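Local atomic coordinates of glyoxalase-related enzyme (Fulvimarina pelagi, PDB entry 3BQX), a protein that is of unknown function but belongs to the glyoxalase-related VOC superfamily, whose paired beta-alpha-beta-beta-beta modules commonly build metal-dependent active sites. Residues V6-L16 with G45-L56; M87-L98 with Y112-I123. All coordinates share one frame; numbering follows the deposited sequence.

Contact 1 (V6-L16 with G45-L56)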
loop_
_atom_site.group_PDB
_atom_site.type_symbol
_atom_site.label_atom_id
_atom_site.label_comp_id
_atom_site.label_asym_id
_atom_site.label_seq_id
_atom_site.Cartn_x
_atom_site.Cartn_y
_atom_site.Cartn_z
ATOM N N VAL A 6 2.807 8.236 2.621
ATOM C CA VAL A 6 3.327 7.022 2.007
ATOM C C VAL A 6 3.698 7.566 0.643
ATOM O O VAL A 6 2.851 8.140 -0.039
ATOM C CB VAL A 6 2.269 5.911 1.855
ATOM C CG1 VAL A 6 2.777 4.836 0.889
ATOM C CG2 VAL A 6 1.992 5.283 3.212
ATOM N N ALA A 7 4.963 7.419 0.259
ATOM C CA ALA A 7 5.457 7.918 -1.015
ATOM C C ALA A 7 5.327 6.893 -2.136
ATOM O O ALA A 7 5.066 7.240 -3.289
ATOM C CB ALA A 7 6.922 8.332 -0.871
ATOM N N VAL A 8 5.525 5.625 -1.795
ATOM C CA VAL A 8 5.455 4.555 -2.783
ATOM C C VAL A 8 4.921 3.276 -2.176
ATOM O O VAL A 8 5.263 2.944 -1.042
ATOM C CB VAL A 8 6.862 4.196 -3.338
ATOM C CG1 VAL A 8 6.740 3.194 -4.468
ATOM C CG2 VAL A 8 7.597 5.438 -3.788
ATOM N N ILE A 9 4.063 2.584 -2.921
ATOM C CA ILE A 9 3.559 1.276 -2.512
ATOM C C ILE A 9 4.275 0.378 -3.510
ATOM O O ILE A 9 4.069 0.507 -4.716
ATOM C CB ILE A 9 2.045 1.072 -2.750
ATOM C CG1 ILE A 9 1.235 2.032 -1.888
ATOM C CG2 ILE A 9 1.668 -0.391 -2.455
ATOM C CD1 ILE A 9 -0.266 1.938 -2.131
ATOM N N THR A 10 5.138 -0.504 -3.033
ATOM C CA THR A 10 5.851 -1.386 -3.945
ATOM C C THR A 10 5.375 -2.812 -3.781
ATOM O O THR A 10 5.396 -3.362 -2.682
ATOM C CB THR A 10 7.366 -1.351 -3.692
ATOM O OG1 THR A 10 7.857 -0.032 -3.946
ATOM C CG2 THR A 10 8.095 -2.321 -4.613
ATOM N N LEU A 11 4.931 -3.401 -4.882
ATOM C CA LEU A 11 4.471 -4.784 -4.873
ATOM C C LEU A 11 5.503 -5.629 -5.588
ATOM O O LEU A 11 5.939 -5.271 -6.680
ATOM C CB LEU A 11 3.135 -4.920 -5.601
ATOM C CG LEU A 11 2.002 -4.050 -5.054
ATOM C CD1 LEU A 11 0.754 -4.218 -5.914
ATOM C CD2 LEU A 11 1.725 -4.442 -3.601
ATOM N N GLY A 12 5.893 -6.745 -4.976
ATOM C CA GLY A 12 6.849 -7.640 -5.606
ATOM C C GLY A 12 6.090 -8.516 -6.585
ATOM O O GLY A 12 5.057 -9.086 -6.236
ATOM N N ILE A 13 6.595 -8.626 -7.812
ATOM C CA ILE A 13 5.934 -9.420 -8.845
ATOM C C ILE A 13 6.884 -10.399 -9.528
ATOM O O ILE A 13 8.098 -10.285 -9.404
ATOM C CB ILE A 13 5.305 -8.499 -9.912
ATOM C CG1 ILE A 13 6.399 -7.675 -10.594
ATOM C CG2 ILE A 13 4.268 -7.578 -9.252
ATOM C CD1 ILE A 13 5.950 -7.002 -11.883
ATOM N N GLY A 14 6.320 -11.356 -10.258
ATOM C CA GLY A 14 7.147 -12.339 -10.935
ATOM C C GLY A 14 7.332 -12.099 -12.420
ATOM O O GLY A 14 8.359 -12.473 -12.985
ATOM N N ASP A 15 6.351 -11.467 -13.055
ATOM C CA ASP A 15 6.412 -11.206 -14.490
ATOM C C ASP A 15 5.824 -9.842 -14.845
ATOM O O ASP A 15 4.642 -9.592 -14.608
ATOM C CB ASP A 15 5.643 -12.298 -15.238
ATOM C CG ASP A 15 5.785 -12.186 -16.740
ATOM O OD1 ASP A 15 6.859 -12.552 -17.267
ATOM O OD2 ASP A 15 4.826 -11.726 -17.395
ATOM N N LEU A 16 6.644 -8.970 -15.428
ATOM C CA LEU A 16 6.191 -7.632 -15.803
ATOM C C LEU A 16 5.042 -7.589 -16.799
ATOM O O LEU A 16 4.121 -6.786 -16.653
ATOM C CB LEU A 16 7.347 -6.804 -16.368
ATOM C CG LEU A 16 8.052 -5.860 -15.397
ATOM C CD1 LEU A 16 8.833 -6.664 -14.378
ATOM C CD2 LEU A 16 8.979 -4.939 -16.174
ATOM N N GLY A 45 -1.483 10.909 -5.016
ATOM C CA GLY A 45 -0.654 11.369 -3.916
ATOM C C GLY A 45 0.598 10.554 -3.678
ATOM O O GLY A 45 1.440 10.924 -2.860
ATOM N N PHE A 46 0.729 9.450 -4.404
ATOM C CA PHE A 46 1.867 8.555 -4.238
ATOM C C PHE A 46 2.064 7.772 -5.526
ATOM O O PHE A 46 1.284 7.905 -6.471
ATOM C CB PHE A 46 1.579 7.582 -3.090
ATOM C CG PHE A 46 0.489 6.594 -3.403
ATOM C CD1 PHE A 46 0.803 5.336 -3.913
ATOM C CD2 PHE A 46 -0.847 6.943 -3.251
ATOM C CE1 PHE A 46 -0.199 4.436 -4.271
ATOM C CE2 PHE A 46 -1.861 6.046 -3.609
ATOM C CZ PHE A 46 -1.529 4.795 -4.120
ATOM N N VAL A 47 3.100 6.946 -5.543
ATOM C CA VAL A 47 3.431 6.123 -6.697
ATOM C C VAL A 47 3.251 4.645 -6.368
ATOM O O VAL A 47 3.594 4.206 -5.266
ATOM C CB VAL A 47 4.901 6.357 -7.110
ATOM C CG1 VAL A 47 5.267 5.504 -8.308
ATOM C CG2 VAL A 47 5.115 7.826 -7.421
ATOM N N LEU A 48 2.688 3.892 -7.310
ATOM C CA LEU A 48 2.521 2.452 -7.165
ATOM C C LEU A 48 3.620 1.839 -8.022
ATOM O O LEU A 48 3.759 2.180 -9.201
ATOM C CB LEU A 48 1.150 1.987 -7.683
ATOM C CG LEU A 48 0.993 0.464 -7.841
ATOM C CD1 LEU A 48 0.996 -0.206 -6.474
ATOM C CD2 LEU A 48 -0.310 0.146 -8.564
ATOM N N ALA A 49 4.420 0.961 -7.429
ATOM C CA ALA A 49 5.492 0.307 -8.157
ATOM C C ALA A 49 5.311 -1.196 -8.134
ATOM O O ALA A 49 4.894 -1.756 -7.122
ATOM C CB ALA A 49 6.835 0.657 -7.535
ATOM N N THR A 50 5.592 -1.839 -9.266
ATOM C CA THR A 50 5.549 -3.300 -9.364
ATOM C C THR A 50 6.975 -3.657 -9.786
ATOM O O THR A 50 7.392 -3.389 -10.912
ATOM C CB THR A 50 4.508 -3.787 -10.395
ATOM O OG1 THR A 50 4.794 -3.232 -11.686
ATOM C CG2 THR A 50 3.119 -3.367 -9.966
ATOM N N TRP A 51 7.718 -4.235 -8.846
ATOM C CA TRP A 51 9.129 -4.570 -9.005
ATOM C C TRP A 51 9.343 -6.079 -8.957
ATOM O O TRP A 51 8.751 -6.751 -8.119
ATOM C CB TRP A 51 9.868 -3.913 -7.838
ATOM C CG TRP A 51 11.317 -3.660 -7.993
ATOM C CD1 TRP A 51 12.072 -3.797 -9.124
ATOM C CD2 TRP A 51 12.185 -3.116 -6.992
ATOM N NE1 TRP A 51 13.357 -3.360 -8.887
ATOM C CE2 TRP A 51 13.451 -2.938 -7.587
ATOM C CE3 TRP A 51 12.011 -2.757 -5.648
ATOM C CZ2 TRP A 51 14.541 -2.416 -6.887
ATOM C CZ3 TRP A 51 13.097 -2.235 -4.951
ATOM C CH2 TRP A 51 14.345 -2.068 -5.575
ATOM N N LEU A 52 10.183 -6.616 -9.844
ATOM C CA LEU A 52 10.453 -8.052 -9.812
ATOM C C LEU A 52 10.923 -8.394 -8.401
ATOM O O LEU A 52 11.785 -7.713 -7.850
ATOM C CB LEU A 52 11.540 -8.425 -10.825
ATOM C CG LEU A 52 11.119 -8.331 -12.293
ATOM C CD1 LEU A 52 12.301 -8.671 -13.186
ATOM C CD2 LEU A 52 9.958 -9.281 -12.553
ATOM N N VAL A 53 10.357 -9.452 -7.827
ATOM C CA VAL A 53 10.682 -9.861 -6.462
ATOM C C VAL A 53 12.170 -10.002 -6.160
ATOM O O VAL A 53 12.624 -9.585 -5.096
ATOM C CB VAL A 53 9.989 -11.188 -6.096
ATOM C CG1 VAL A 53 10.163 -11.470 -4.609
ATOM C CG2 VAL A 53 8.523 -11.124 -6.453
ATOM N N GLN A 54 12.937 -10.585 -7.079
ATOM C CA GLN A 54 14.369 -10.760 -6.845
ATOM C C GLN A 54 15.033 -9.422 -6.536
ATOM O O GLN A 54 15.875 -9.323 -5.645
ATOM C CB GLN A 54 15.072 -11.371 -8.067
ATOM C CG GLN A 54 14.365 -12.526 -8.749
ATOM C CD GLN A 54 13.437 -12.061 -9.859
ATOM O OE1 GLN A 54 12.302 -11.668 -9.609
ATOM N NE2 GLN A 54 13.932 -12.091 -11.097
ATOM N N ASN A 55 14.652 -8.396 -7.292
ATOM C CA ASN A 55 15.208 -7.062 -7.127
ATOM C C ASN A 55 14.760 -6.412 -5.821
ATOM O O ASN A 55 15.548 -5.744 -5.150
ATOM C CB ASN A 55 14.816 -6.191 -8.325
ATOM C CG ASN A 55 15.456 -6.665 -9.619
ATOM O OD1 ASN A 55 16.659 -6.499 -9.825
ATOM N ND2 ASN A 55 14.658 -7.270 -10.488
ATOM N N LEU A 56 13.496 -6.607 -5.459
ATOM C CA LEU A 56 12.998 -6.044 -4.209
ATOM C C LEU A 56 13.754 -6.679 -3.045
ATOM O O LEU A 56 14.235 -5.987 -2.150
ATOM C CB LEU A 56 11.499 -6.313 -4.061
ATOM C CG LEU A 56 10.881 -6.016 -2.690
ATOM C CD1 LEU A 56 11.090 -4.552 -2.299
ATOM C CD2 LEU A 56 9.401 -6.347 -2.748
HETATM O O HOH W 1 10.823 -13.155 -11.433
#
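I9 and F46 meet where the parallel strands 8-13 and 47-52 begin to run side by side, and the isoleucine can be followed outward atom by atom. Its CB and its CG2 branch lie beside L48 CD1. CG1, which chi1 of -64° sets beside the backbone N, turns instead to the ring of F46, and I9 CD1 ends 3.3 Å from F46 CE1. L11 continues this face of the sheet, its CD1 4.1 Å from L48 CD1, while V8, T10, V47, A49 and W51 occupy the other; there T10 CG2 reaches the edge of the indole near its plane, 4.1 Å from W51 CE3. Between the strands, seven backbone hydrogen bonds pass back and forth from V47 N to A7 O up to V53 N to I13 O, the one from A49 N to I9 O being 2.8 Å long and almost straight (175°). As expected of a VOC fold, this pairs the first and last strands of the first beta-alpha-beta-beta-beta module. At the far end L16 CD1 presses on L52 CD2 at 3.4 Å, closer than normal carbon contact, and a water donates to both G14 O and Q54 OE1. G12 lets V53 and L56 of helix 53-60 settle against the strand. Strand 38-42 flanks 47-52, helix 16-26 covers the L11 and T50 face, and an antiparallel strand of the second subunit extends the sheet beyond V8-L11.

Contact 2 (M87-L98 with Y112-I123)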
loop_
_atom_site.group_PDB
_atom_site.type_symbol
_atom_site.label_atom_id
_atom_site.label_comp_id
_atom_site.label_asym_id
_atom_site.label_seq_id
_atom_site.Cartn_x
_atom_site.Cartn_y
_atom_site.Cartn_z
HETATM N N MSE A 87 -14.699 -5.130 -11.704
HETATM C CA MSE A 87 -14.211 -6.433 -11.281
HETATM C C MSE A 87 -14.145 -7.421 -12.443
HETATM O O MSE A 87 -13.210 -8.213 -12.531
HETATM C CB MSE A 87 -15.091 -6.993 -10.165
HETATM C CG MSE A 87 -14.822 -6.347 -8.817
HETATM SE SE MSE A 87 -16.004 -6.978 -7.434
HETATM C CE MSE A 87 -15.524 -8.854 -7.421
ATOM N N GLU A 88 -15.140 -7.374 -13.327
ATOM C CA GLU A 88 -15.153 -8.262 -14.486
ATOM C C GLU A 88 -13.948 -7.962 -15.372
ATOM O O GLU A 88 -13.318 -8.873 -15.907
ATOM C CB GLU A 88 -16.437 -8.077 -15.302
ATOM C CG GLU A 88 -17.719 -8.398 -14.551
ATOM C CD GLU A 88 -18.946 -8.310 -15.437
ATOM O OE1 GLU A 88 -19.105 -7.290 -16.142
ATOM O OE2 GLU A 88 -19.758 -9.261 -15.426
ATOM N N ARG A 89 -13.634 -6.676 -15.522
ATOM C CA ARG A 89 -12.502 -6.259 -16.340
ATOM C C ARG A 89 -11.187 -6.731 -15.725
ATOM O O ARG A 89 -10.270 -7.138 -16.435
ATOM C CB ARG A 89 -12.492 -4.733 -16.506
ATOM C CG ARG A 89 -13.681 -4.183 -17.292
ATOM C CD ARG A 89 -13.409 -2.784 -17.840
ATOM N NE ARG A 89 -13.431 -1.744 -16.814
ATOM C CZ ARG A 89 -14.538 -1.263 -16.255
ATOM N NH1 ARG A 89 -15.728 -1.726 -16.621
ATOM N NH2 ARG A 89 -14.458 -0.309 -15.337
ATOM N N LEU A 90 -11.095 -6.688 -14.399
ATOM C CA LEU A 90 -9.880 -7.136 -13.727
ATOM C C LEU A 90 -9.694 -8.637 -13.917
ATOM O O LEU A 90 -8.586 -9.110 -14.160
ATOM C CB LEU A 90 -9.934 -6.809 -12.231
ATOM C CG LEU A 90 -9.945 -5.328 -11.845
ATOM C CD1 LEU A 90 -10.017 -5.202 -10.327
ATOM C CD2 LEU A 90 -8.689 -4.641 -12.373
ATOM N N VAL A 91 -10.787 -9.386 -13.799
ATOM C CA VAL A 91 -10.731 -10.832 -13.970
ATOM C C VAL A 91 -10.329 -11.178 -15.401
ATOM O O VAL A 91 -9.518 -12.070 -15.628
ATOM C CB VAL A 91 -12.090 -11.488 -13.663
ATOM C CG1 VAL A 91 -12.042 -12.975 -14.009
ATOM C CG2 VAL A 91 -12.426 -11.300 -12.189
ATOM N N ALA A 92 -10.896 -10.454 -16.359
ATOM C CA ALA A 92 -10.596 -10.678 -17.769
ATOM C C ALA A 92 -9.142 -10.346 -18.094
ATOM O O ALA A 92 -8.599 -10.817 -19.090
ATOM C CB ALA A 92 -11.524 -9.838 -18.632
ATOM N N ALA A 93 -8.513 -9.535 -17.246
ATOM C CA ALA A 93 -7.126 -9.133 -17.455
ATOM C C ALA A 93 -6.123 -9.988 -16.675
ATOM O O ALA A 93 -4.952 -9.622 -16.542
ATOM C CB ALA A 93 -6.959 -7.664 -17.085
ATOM N N GLY A 94 -6.583 -11.123 -16.154
ATOM C CA GLY A 94 -5.694 -12.007 -15.421
ATOM C C GLY A 94 -5.921 -12.047 -13.921
ATOM O O GLY A 94 -5.207 -12.743 -13.202
ATOM N N GLY A 95 -6.917 -11.310 -13.447
ATOM C CA GLY A 95 -7.195 -11.296 -12.022
ATOM C C GLY A 95 -7.907 -12.545 -11.535
ATOM O O GLY A 95 -8.574 -13.230 -12.310
ATOM N N GLN A 96 -7.754 -12.848 -10.249
ATOM C CA GLN A 96 -8.399 -14.008 -9.644
ATOM C C GLN A 96 -9.511 -13.521 -8.730
ATOM O O GLN A 96 -9.263 -12.815 -7.748
ATOM C CB GLN A 96 -7.391 -14.838 -8.844
ATOM C CG GLN A 96 -7.999 -15.979 -8.010
ATOM C CD GLN A 96 -8.850 -16.946 -8.828
ATOM O OE1 GLN A 96 -8.437 -17.410 -9.891
ATOM N NE2 GLN A 96 -10.041 -17.262 -8.323
ATOM N N LEU A 97 -10.741 -13.886 -9.068
ATOM C CA LEU A 97 -11.902 -13.498 -8.280
ATOM C C LEU A 97 -11.854 -14.192 -6.921
ATOM O O LEU A 97 -11.802 -15.420 -6.842
ATOM C CB LEU A 97 -13.186 -13.884 -9.023
ATOM C CG LEU A 97 -14.527 -13.570 -8.356
ATOM C CD1 LEU A 97 -14.639 -12.083 -8.051
ATOM C CD2 LEU A 97 -15.653 -14.007 -9.284
ATOM N N LEU A 98 -11.864 -13.398 -5.854
ATOM C CA LEU A 98 -11.821 -13.937 -4.496
ATOM C C LEU A 98 -13.173 -13.824 -3.809
ATOM O O LEU A 98 -13.571 -14.707 -3.051
ATOM C CB LEU A 98 -10.753 -13.211 -3.663
ATOM C CG LEU A 98 -9.296 -13.396 -4.092
ATOM C CD1 LEU A 98 -8.391 -12.548 -3.201
ATOM C CD2 LEU A 98 -8.909 -14.867 -4.007
ATOM N N TYR A 112 -13.648 -8.596 -3.988
ATOM C CA TYR A 112 -12.195 -8.732 -3.986
ATOM C C TYR A 112 -11.674 -9.488 -5.200
ATOM O O TYR A 112 -12.265 -10.484 -5.630
ATOM C CB TYR A 112 -11.728 -9.458 -2.721
ATOM C CG TYR A 112 -11.798 -8.647 -1.444
ATOM C CD1 TYR A 112 -10.762 -7.781 -1.086
ATOM C CD2 TYR A 112 -12.876 -8.784 -0.562
ATOM C CE1 TYR A 112 -10.792 -7.084 0.119
ATOM C CE2 TYR A 112 -12.914 -8.087 0.642
ATOM C CZ TYR A 112 -11.866 -7.243 0.978
ATOM O OH TYR A 112 -11.867 -6.585 2.187
ATOM N N VAL A 113 -10.561 -9.008 -5.749
ATOM C CA VAL A 113 -9.910 -9.631 -6.893
ATOM C C VAL A 113 -8.415 -9.482 -6.679
ATOM O O VAL A 113 -7.942 -8.388 -6.366
ATOM C CB VAL A 113 -10.292 -8.935 -8.224
ATOM C CG1 VAL A 113 -9.518 -9.558 -9.377
ATOM C CG2 VAL A 113 -11.789 -9.050 -8.469
ATOM N N ALA A 114 -7.669 -10.565 -6.835
ATOM C CA ALA A 114 -6.230 -10.491 -6.649
ATOM C C ALA A 114 -5.525 -10.334 -7.984
ATOM O O ALA A 114 -6.000 -10.829 -9.011
ATOM C CB ALA A 114 -5.728 -11.731 -5.942
ATOM N N ASP A 115 -4.395 -9.631 -7.983
ATOM C CA ASP A 115 -3.654 -9.463 -9.219
ATOM C C ASP A 115 -2.934 -10.778 -9.534
ATOM O O ASP A 115 -3.005 -11.725 -8.750
ATOM C CB ASP A 115 -2.723 -8.222 -9.140
ATOM C CG ASP A 115 -1.429 -8.448 -8.368
ATOM O OD1 ASP A 115 -1.144 -9.551 -7.865
ATOM O OD2 ASP A 115 -0.666 -7.458 -8.279
ATOM N N PRO A 116 -2.259 -10.871 -10.691
ATOM C CA PRO A 116 -1.559 -12.106 -11.069
ATOM C C PRO A 116 -0.591 -12.689 -10.051
ATOM O O PRO A 116 -0.320 -13.892 -10.064
ATOM C CB PRO A 116 -0.840 -11.716 -12.359
ATOM C CG PRO A 116 -1.739 -10.702 -12.951
ATOM C CD PRO A 116 -2.131 -9.857 -11.751
ATOM N N ASP A 117 -0.063 -11.838 -9.181
ATOM C CA ASP A 117 0.895 -12.274 -8.181
ATOM C C ASP A 117 0.268 -12.538 -6.821
ATOM O O ASP A 117 0.970 -12.828 -5.855
ATOM C CB ASP A 117 2.014 -11.237 -8.072
ATOM C CG ASP A 117 2.815 -11.122 -9.357
ATOM O OD1 ASP A 117 3.729 -11.948 -9.558
ATOM O OD2 ASP A 117 2.518 -10.223 -10.172
ATOM N N GLY A 118 -1.055 -12.436 -6.753
ATOM C CA GLY A 118 -1.752 -12.696 -5.507
ATOM C C GLY A 118 -2.066 -11.493 -4.639
ATOM O O GLY A 118 -2.717 -11.639 -3.606
ATOM N N HIS A 119 -1.612 -10.308 -5.032
ATOM C CA HIS A 119 -1.895 -9.122 -4.223
ATOM C C HIS A 119 -3.381 -8.814 -4.295
ATOM O O HIS A 119 -3.941 -8.626 -5.370
ATOM C CB HIS A 119 -1.069 -7.939 -4.710
ATOM C CG HIS A 119 0.403 -8.177 -4.634
ATOM N ND1 HIS A 119 1.058 -8.408 -3.441
ATOM C CD2 HIS A 119 1.344 -8.256 -5.603
ATOM C CE1 HIS A 119 2.340 -8.621 -3.682
ATOM N NE2 HIS A 119 2.539 -8.533 -4.986
ATOM N N ILE A 120 -4.009 -8.751 -3.128
ATOM C CA ILE A 120 -5.438 -8.521 -3.019
ATOM C C ILE A 120 -5.935 -7.096 -3.221
ATOM O O ILE A 120 -5.443 -6.149 -2.598
ATOM C CB ILE A 120 -5.950 -9.004 -1.644
ATOM C CG1 ILE A 120 -5.620 -10.491 -1.468
ATOM C CG2 ILE A 120 -7.440 -8.757 -1.524
ATOM C CD1 ILE A 120 -5.926 -11.026 -0.080
ATOM N N TRP A 121 -6.921 -6.955 -4.100
ATOM C CA TRP A 121 -7.532 -5.667 -4.359
ATOM C C TRP A 121 -8.997 -5.703 -3.980
ATOM O O TRP A 121 -9.714 -6.652 -4.313
ATOM C CB TRP A 121 -7.446 -5.290 -5.842
ATOM C CG TRP A 121 -6.137 -4.738 -6.251
ATOM C CD1 TRP A 121 -5.057 -5.437 -6.697
ATOM C CD2 TRP A 121 -5.741 -3.363 -6.208
ATOM N NE1 TRP A 121 -4.001 -4.582 -6.935
ATOM C CE2 TRP A 121 -4.400 -3.304 -6.644
ATOM C CE3 TRP A 121 -6.391 -2.174 -5.845
ATOM C CZ2 TRP A 121 -3.691 -2.103 -6.725
ATOM C CZ3 TRP A 121 -5.678 -0.974 -5.927
ATOM C CH2 TRP A 121 -4.347 -0.953 -6.364
ATOM N N GLU A 122 -9.445 -4.684 -3.262
ATOM C CA GLU A 122 -10.849 -4.572 -2.920
ATOM C C GLU A 122 -11.411 -3.520 -3.865
ATOM O O GLU A 122 -10.817 -2.455 -4.023
ATOM C CB GLU A 122 -11.050 -4.092 -1.481
ATOM C CG GLU A 122 -12.516 -3.756 -1.176
ATOM C CD GLU A 122 -12.725 -3.247 0.230
ATOM O OE1 GLU A 122 -11.744 -2.768 0.836
ATOM O OE2 GLU A 122 -13.875 -3.306 0.724
ATOM N N ILE A 123 -12.520 -3.830 -4.530
ATOM C CA ILE A 123 -13.169 -2.861 -5.399
ATOM C C ILE A 123 -14.405 -2.520 -4.591
ATOM O O ILE A 123 -15.244 -3.382 -4.330
ATOM C CB ILE A 123 -13.556 -3.458 -6.762
ATOM C CG1 ILE A 123 -12.308 -4.024 -7.452
ATOM C CG2 ILE A 123 -14.206 -2.390 -7.625
ATOM C CD1 ILE A 123 -11.167 -3.030 -7.607
#
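Within the beta hairpin 96-102/109-114, strand 96-98 runs antiparallel to 112-114 at 145°, with Q96 and A114 as a hydrogen-bonded pair: Q96 N donates to A114 O and A114 N to Q96 O, both at 2.9 Å. L98 N adds a bond to Y112 O, which it meets from above the carbonyl plane. Between these bonds V113 forms a non-hydrogen-bonded pair with L97, and both its methyls meet helix 83-92, which packs on the second sheet. CG1, anti to the backbone N (chi1 176°), touches L90 CB and lies 3.9 Å from G95 CA; V113 CG2 comes to 3.9 Å from M87 CE. The selenomethionine M87 bends at chi3, bringing its methyl back to V113, while the M87 and I123 side chains slide past each other in opposite directions, M87 CG coming to 3.7 Å from I123 CG1. L90 and I123 meet tip to tip, L90 CD1 3.7 Å from I123 CD1. On the other face, L98 CD1 touches A114 CB and I120 CG1, at 3.9 Å each, the leucine crossing I120 at about a right angle. A Schellman motif (G95 N to L90 O, G94 N to V91 O) with G94 at C-prime ends the helix; L90 O also accepts from A93 N, on the opposite face from G95 N. D117 N makes an Asx turn with D115 OD1, and H119 N meets the same oxygen from the opposite face. Across the contact the polar bonding is all backbone, whereas the helix packs on the sheet through apolar carbon contacts; D115 shapes the turn, its other oxygen binding Y23 OH.

How the contacts relate
From the N terminus, strand 8-13 leads through helix 16-26 and strands 33-34 and 38-42 before contact 1 brings 47-52 back beside it, closing a loop of 28 residues in the first sheet. Contact 2 opens only afterwards, so the two follow in series and neither nests nor crosses. It joins helix 83-92 and strand 96-102 to the hairpin partner 109-114 and strand 120-125 of the second sheet, closing a loop of 13 residues. Though their centres lie about 17 Å apart, the contacts touch: D117 OD1 in the 115-118 turn and H119 NE2 just after it probably hydrogen-bond to G14 N and G12 O, tying the two modules together. Both also meet the second subunit.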